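Local coordinates for hypothetical protein, haloacid dehalogenase-like hydrolase (Bacillus subtilis, PDB 1NRW) that dephosphorylates phosphorylated five- and six-carbon sugars and nucleoside monophosphates in vitro, and FMN less readily, as a magnesium-dependent phosphatase of the HAD superfamily, at residues N68-H73 with D171-L176; L198-S203 with F208-R213. All coordinates share one frame; numbering follows the deposited sequence.

Interaction 1. Residues N68-H73 with D171-L176; sequences NGAVIH and DFYNIL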
loop_
_atom_site.group_PDB
_atom_site.type_symbol
_atom_site.label_atom_id
_atom_site.label_comp_id
_atom_site.label_asym_id
_atom_site.label_seq_id
_atom_site.Cartn_x
_atom_site.Cartn_y
_atom_site.Cartn_z
ATOM N N ASN A 68 2.161 -2.912 -3.627
ATOM C CA ASN A 68 3.017 -3.568 -2.650
ATOM C C ASN A 68 4.468 -3.728 -3.098
ATOM O O ASN A 68 5.132 -4.697 -2.729
ATOM C CB ASN A 68 2.434 -4.943 -2.290
ATOM C CG ASN A 68 3.080 -5.547 -1.059
ATOM O OD1 ASN A 68 3.239 -4.873 -0.040
ATOM N ND2 ASN A 68 3.441 -6.825 -1.136
ATOM N N GLY A 69 4.961 -2.782 -3.889
ATOM C CA GLY A 69 6.342 -2.861 -4.331
ATOM C C GLY A 69 6.519 -3.539 -5.674
ATOM O O GLY A 69 7.647 -3.769 -6.115
ATOM N N ALA A 70 5.412 -3.867 -6.328
ATOM C CA ALA A 70 5.480 -4.502 -7.640
ATOM C C ALA A 70 5.668 -3.460 -8.736
ATOM O O ALA A 70 6.150 -3.775 -9.826
ATOM C CB ALA A 70 4.198 -5.301 -7.907
ATOM N N VAL A 71 5.288 -2.218 -8.447
ATOM C CA VAL A 71 5.383 -1.147 -9.434
ATOM C C VAL A 71 6.056 0.124 -8.915
ATOM O O VAL A 71 5.829 0.545 -7.777
ATOM C CB VAL A 71 3.969 -0.782 -9.961
ATOM C CG1 VAL A 71 4.061 0.300 -11.024
ATOM C CG2 VAL A 71 3.288 -2.023 -10.516
ATOM N N ILE A 72 6.888 0.733 -9.759
ATOM C CA ILE A 72 7.580 1.968 -9.395
ATOM C C ILE A 72 7.470 3.002 -10.516
ATOM O O ILE A 72 7.730 2.691 -11.682
ATOM C CB ILE A 72 9.089 1.739 -9.134
ATOM C CG1 ILE A 72 9.293 0.668 -8.061
ATOM C CG2 ILE A 72 9.743 3.054 -8.731
ATOM C CD1 ILE A 72 10.759 0.393 -7.744
ATOM N N HIS A 73 7.076 4.224 -10.155
ATOM C CA HIS A 73 6.959 5.339 -11.096
ATOM C C HIS A 73 7.725 6.523 -10.507
ATOM O O HIS A 73 7.857 6.636 -9.279
ATOM C CB HIS A 73 5.497 5.782 -11.291
ATOM C CG HIS A 73 4.687 4.890 -12.179
ATOM N ND1 HIS A 73 4.005 3.787 -11.714
ATOM C CD2 HIS A 73 4.417 4.966 -13.506
ATOM C CE1 HIS A 73 3.346 3.225 -12.711
ATOM N NE2 HIS A 73 3.579 3.921 -13.810
ATOM N N ASP A 171 -1.133 -7.790 -16.895
ATOM C CA ASP A 171 -0.148 -8.166 -15.894
ATOM C C ASP A 171 -0.770 -8.136 -14.506
ATOM O O ASP A 171 -1.574 -7.258 -14.196
ATOM C CB ASP A 171 1.049 -7.214 -15.944
ATOM C CG ASP A 171 1.795 -7.289 -17.264
ATOM O OD1 ASP A 171 2.261 -8.389 -17.628
ATOM O OD2 ASP A 171 1.916 -6.245 -17.937
ATOM N N PHE A 172 -0.394 -9.106 -13.683
ATOM C CA PHE A 172 -0.897 -9.216 -12.319
ATOM C C PHE A 172 0.191 -8.721 -11.373
ATOM O O PHE A 172 1.274 -9.296 -11.312
ATOM C CB PHE A 172 -1.241 -10.677 -12.019
ATOM C CG PHE A 172 -2.328 -11.231 -12.903
ATOM C CD1 PHE A 172 -3.656 -10.881 -12.693
ATOM C CD2 PHE A 172 -2.018 -12.072 -13.969
ATOM C CE1 PHE A 172 -4.668 -11.360 -13.533
ATOM C CE2 PHE A 172 -3.017 -12.556 -14.815
ATOM C CZ PHE A 172 -4.347 -12.200 -14.597
ATOM N N TYR A 173 -0.103 -7.654 -10.633
ATOM C CA TYR A 173 0.878 -7.079 -9.718
ATOM C C TYR A 173 0.664 -7.407 -8.249
ATOM O O TYR A 173 1.609 -7.732 -7.537
ATOM C CB TYR A 173 0.909 -5.556 -9.863
ATOM C CG TYR A 173 1.214 -5.061 -11.255
ATOM C CD1 TYR A 173 2.293 -5.570 -11.980
ATOM C CD2 TYR A 173 0.434 -4.068 -11.843
ATOM C CE1 TYR A 173 2.584 -5.099 -13.261
ATOM C CE2 TYR A 173 0.715 -3.590 -13.118
ATOM C CZ TYR A 173 1.790 -4.110 -13.822
ATOM O OH TYR A 173 2.067 -3.632 -15.082
ATOM N N ASN A 174 -0.579 -7.306 -7.791
ATOM C CA ASN A 174 -0.879 -7.549 -6.386
ATOM C C ASN A 174 -2.309 -8.060 -6.308
ATOM O O ASN A 174 -3.174 -7.614 -7.064
ATOM C CB ASN A 174 -0.718 -6.225 -5.613
ATOM C CG ASN A 174 -0.729 -6.397 -4.098
ATOM O OD1 ASN A 174 -0.283 -7.411 -3.565
ATOM N ND2 ASN A 174 -1.213 -5.371 -3.394
ATOM N N ILE A 175 -2.539 -9.016 -5.418
ATOM C CA ILE A 175 -3.867 -9.582 -5.225
ATOM C C ILE A 175 -4.245 -9.440 -3.762
ATOM O O ILE A 175 -3.546 -9.941 -2.876
ATOM C CB ILE A 175 -3.910 -11.078 -5.609
ATOM C CG1 ILE A 175 -3.565 -11.242 -7.092
ATOM C CG2 ILE A 175 -5.304 -11.648 -5.331
ATOM C CD1 ILE A 175 -3.405 -12.698 -7.537
ATOM N N LEU A 176 -5.345 -8.738 -3.513
ATOM C CA LEU A 176 -5.831 -8.544 -2.152
ATOM C C LEU A 176 -6.973 -9.525 -1.889
ATOM O O LEU A 176 -7.873 -9.665 -2.715
ATOM C CB LEU A 176 -6.322 -7.102 -1.962
ATOM C CG LEU A 176 -6.909 -6.716 -0.592
ATOM C CD1 LEU A 176 -6.747 -5.220 -0.374
ATOM C CD2 LEU A 176 -8.385 -7.122 -0.506
#
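Val71 sets its CG2 methyl over the centre of one face of the Tyr173 ring, 3.7 Å from the centroid and 11° off the ring normal, a CH-pi contact. With Val71 CG1 anti to the backbone N (chi1 -178°), CG2 falls beside that nitrogen and is the branch presented to the tyrosine. Ala70 meets the base of the same side chain: its CB lies 3.8 Å from Tyr173 CB and 3.6 Å from Tyr173 O. Cutting Tyr173 back to an alanine is likely to open a gap beneath Val71 CG2, which would lose the ring face it sits over. Each segment carries a classic beta bulge here: Ala70 and Val71 together face one residue of strand 63-66 in the HAD core sheet, while Tyr173 and Asn174 face Phe107 in the cap sheet, so the contact joins core to cap. Asn68 adds a looser touch, its CB 3.8 Å from Asn174 ND2. No hydrogen bond crosses between the two segments; the two ND2 groups bond to residues outside the pair. Asn174 ND2 donates to the carbonyl O of the phosphate-binding residue Gly45 and to Glu209 OE1, whereas Asn68 ND2 bonds Ser211 OG. Asn68 also lies about 4 Å, side chain to side chain, from the phosphate-binding residues Lys217 and Asn243.

Interaction 2. Residues L198-S203 with F208-R213; sequences LTLVSS and FELSSR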
loop_
_atom_site.group_PDB
_atom_site.type_symbol
_atom_site.label_atom_id
_atom_site.label_comp_id
_atom_site.label_asym_id
_atom_site.label_seq_id
_atom_site.Cartn_x
_atom_site.Cartn_y
_atom_site.Cartn_z
ATOM N N LEU A 198 6.263 -16.142 -3.667
ATOM C CA LEU A 198 5.361 -15.032 -3.369
ATOM C C LEU A 198 5.739 -14.236 -2.130
ATOM O O LEU A 198 6.524 -14.688 -1.295
ATOM C CB LEU A 198 3.941 -15.566 -3.170
ATOM C CG LEU A 198 3.275 -16.315 -4.325
ATOM C CD1 LEU A 198 1.962 -16.936 -3.842
ATOM C CD2 LEU A 198 3.037 -15.359 -5.486
ATOM N N THR A 199 5.168 -13.037 -2.030
ATOM C CA THR A 199 5.354 -12.166 -0.876
ATOM C C THR A 199 3.956 -12.083 -0.251
ATOM O O THR A 199 2.984 -11.754 -0.936
ATOM C CB THR A 199 5.816 -10.743 -1.279
ATOM O OG1 THR A 199 7.173 -10.786 -1.742
ATOM C CG2 THR A 199 5.733 -9.798 -0.086
ATOM N N LEU A 200 3.853 -12.416 1.032
ATOM C CA LEU A 200 2.573 -12.376 1.737
ATOM C C LEU A 200 2.589 -11.320 2.836
ATOM O O LEU A 200 3.440 -11.351 3.726
ATOM C CB LEU A 200 2.262 -13.743 2.360
ATOM C CG LEU A 200 1.095 -13.786 3.365
ATOM C CD1 LEU A 200 -0.217 -13.474 2.657
ATOM C CD2 LEU A 200 1.027 -15.162 4.018
ATOM N N VAL A 201 1.647 -10.383 2.764
ATOM C CA VAL A 201 1.533 -9.323 3.762
ATOM C C VAL A 201 0.061 -9.015 4.030
ATOM O O VAL A 201 -0.830 -9.692 3.516
ATOM C CB VAL A 201 2.228 -8.009 3.303
ATOM C CG1 VAL A 201 3.708 -8.256 3.066
ATOM C CG2 VAL A 201 1.557 -7.467 2.044
ATOM N N SER A 202 -0.179 -7.998 4.852
ATOM C CA SER A 202 -1.531 -7.556 5.175
ATOM C C SER A 202 -1.488 -6.044 5.349
ATOM O O SER A 202 -0.489 -5.502 5.839
ATOM C CB SER A 202 -2.028 -8.215 6.467
ATOM O OG SER A 202 -3.262 -7.648 6.886
ATOM N N SER A 203 -2.555 -5.362 4.938
ATOM C CA SER A 203 -2.630 -3.909 5.068
ATOM C C SER A 203 -3.823 -3.500 5.933
ATOM O O SER A 203 -4.091 -2.310 6.105
ATOM C CB SER A 203 -2.755 -3.248 3.693
ATOM O OG SER A 203 -3.957 -3.633 3.043
ATOM N N PHE A 208 -5.291 -9.753 3.385
ATOM C CA PHE A 208 -3.930 -10.208 3.170
ATOM C C PHE A 208 -3.683 -9.881 1.708
ATOM O O PHE A 208 -4.627 -9.805 0.916
ATOM C CB PHE A 208 -3.740 -11.707 3.482
ATOM C CG PHE A 208 -4.712 -12.629 2.796
ATOM C CD1 PHE A 208 -4.439 -13.138 1.529
ATOM C CD2 PHE A 208 -5.867 -13.043 3.451
ATOM C CE1 PHE A 208 -5.306 -14.055 0.927
ATOM C CE2 PHE A 208 -6.740 -13.959 2.860
ATOM C CZ PHE A 208 -6.457 -14.466 1.598
ATOM N N GLU A 209 -2.428 -9.622 1.363
ATOM C CA GLU A 209 -2.079 -9.284 -0.009
ATOM C C GLU A 209 -0.978 -10.206 -0.498
ATOM O O GLU A 209 -0.079 -10.571 0.259
ATOM C CB GLU A 209 -1.608 -7.825 -0.099
ATOM C CG GLU A 209 -2.692 -6.785 0.224
ATOM C CD GLU A 209 -2.166 -5.354 0.187
ATOM O OE1 GLU A 209 -1.131 -5.103 -0.476
ATOM O OE2 GLU A 209 -2.798 -4.470 0.809
ATOM N N LEU A 210 -1.061 -10.574 -1.769
ATOM C CA LEU A 210 -0.078 -11.451 -2.380
ATOM C C LEU A 210 0.516 -10.821 -3.632
ATOM O O LEU A 210 -0.208 -10.424 -4.544
ATOM C CB LEU A 210 -0.733 -12.787 -2.749
ATOM C CG LEU A 210 -1.185 -13.665 -1.580
ATOM C CD1 LEU A 210 -2.144 -14.737 -2.084
ATOM C CD2 LEU A 210 0.028 -14.294 -0.911
ATOM N N SER A 211 1.840 -10.721 -3.665
ATOM C CA SER A 211 2.539 -10.183 -4.825
ATOM C C SER A 211 3.690 -11.149 -5.090
ATOM O O SER A 211 3.865 -12.116 -4.344
ATOM C CB SER A 211 3.059 -8.769 -4.537
ATOM O OG SER A 211 3.830 -8.740 -3.352
ATOM N N SER A 212 4.464 -10.908 -6.142
ATOM C CA SER A 212 5.572 -11.805 -6.443
ATOM C C SER A 212 6.651 -11.718 -5.365
ATOM O O SER A 212 6.721 -10.741 -4.618
ATOM C CB SER A 212 6.167 -11.477 -7.810
ATOM O OG SER A 212 7.021 -12.526 -8.241
ATOM N N ARG A 213 7.491 -12.748 -5.288
ATOM C CA ARG A 213 8.557 -12.795 -4.293
ATOM C C ARG A 213 9.418 -11.536 -4.254
ATOM O O ARG A 213 9.799 -11.078 -3.179
ATOM C CB ARG A 213 9.458 -14.011 -4.545
ATOM C CG ARG A 213 10.580 -14.168 -3.524
ATOM C CD ARG A 213 10.022 -14.283 -2.109
ATOM N NE ARG A 213 11.074 -14.383 -1.101
ATOM C CZ ARG A 213 11.918 -15.404 -0.994
ATOM N NH1 ARG A 213 11.841 -16.429 -1.835
ATOM N NH2 ARG A 213 12.847 -15.401 -0.046
HETATM O O HOH W 1 2.317 -9.161 -1.285
#
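Thr199 O is gripped twice: Ser211 N donates to it in the carbonyl plane at 3.1 Å, and water 1 donates at 2.7 Å. The same water donates to Ser211 OG, tying that hydroxyl to the opposite strand; Ser211 OG is also bonded to Ala215 O. Both residues belong to the antiparallel beta hairpin of strands 198-201 and 207-212, at the edge of the cap sheet. Thr199 with Ser211 and Val201 with Glu209 are its hydrogen-bonded pairs, and Leu200 with Leu210 is the non-hydrogen-bonded pair between them. Glu209 N reaches Val201 O at 2.7 Å from above the carbonyl plane, while Val201 N meets Glu209 O in the plane of the Glu209 carbonyl. On one face, Leu200 and Leu210 lie side by side, CD1 to CD2 at 3.7 Å, and rest on helices 182-192 and 87-99: Trp189 meets Leu200, Ile93 and Tyr192 meet Leu210. The other face is more polar and turns toward the catalytic core, where Val201 CG2 packs against Glu209 CB, and the Val201 side chain also touches Asn68 and Asn243. Thr199 OG1, beside its own backbone N (chi1 -71°), donates to Ser212 O at 2.9 Å. Near the bound phosphate ion, Ser203 OG donates 2.7 Å to Glu209 OE2, meeting it on the anti side and 23° out of the carboxylate plane.

Both segments of interaction 1 precede those of interaction 2 in the sequence, and the two centres are about 10 Å apart. Strand 172-178 of the first and strand 207-212 of the second are neighbours in the six-stranded cap sheet, where Ile175 O and Leu210 N probably form a hydrogen bond, 2.8 Å apart. Interaction 1 reaches from this sheet to strand 71-73 of the eight-stranded core sheet; interaction 2 is the hairpin that ends the cap sheet with strand 198-201. Asn68 lies near Lys217 and Asn243, and Ser203 near Asn243 and a bound phosphate, so the pair probably helps set the cap beside the phosphate site, as in Cof-type phosphatases.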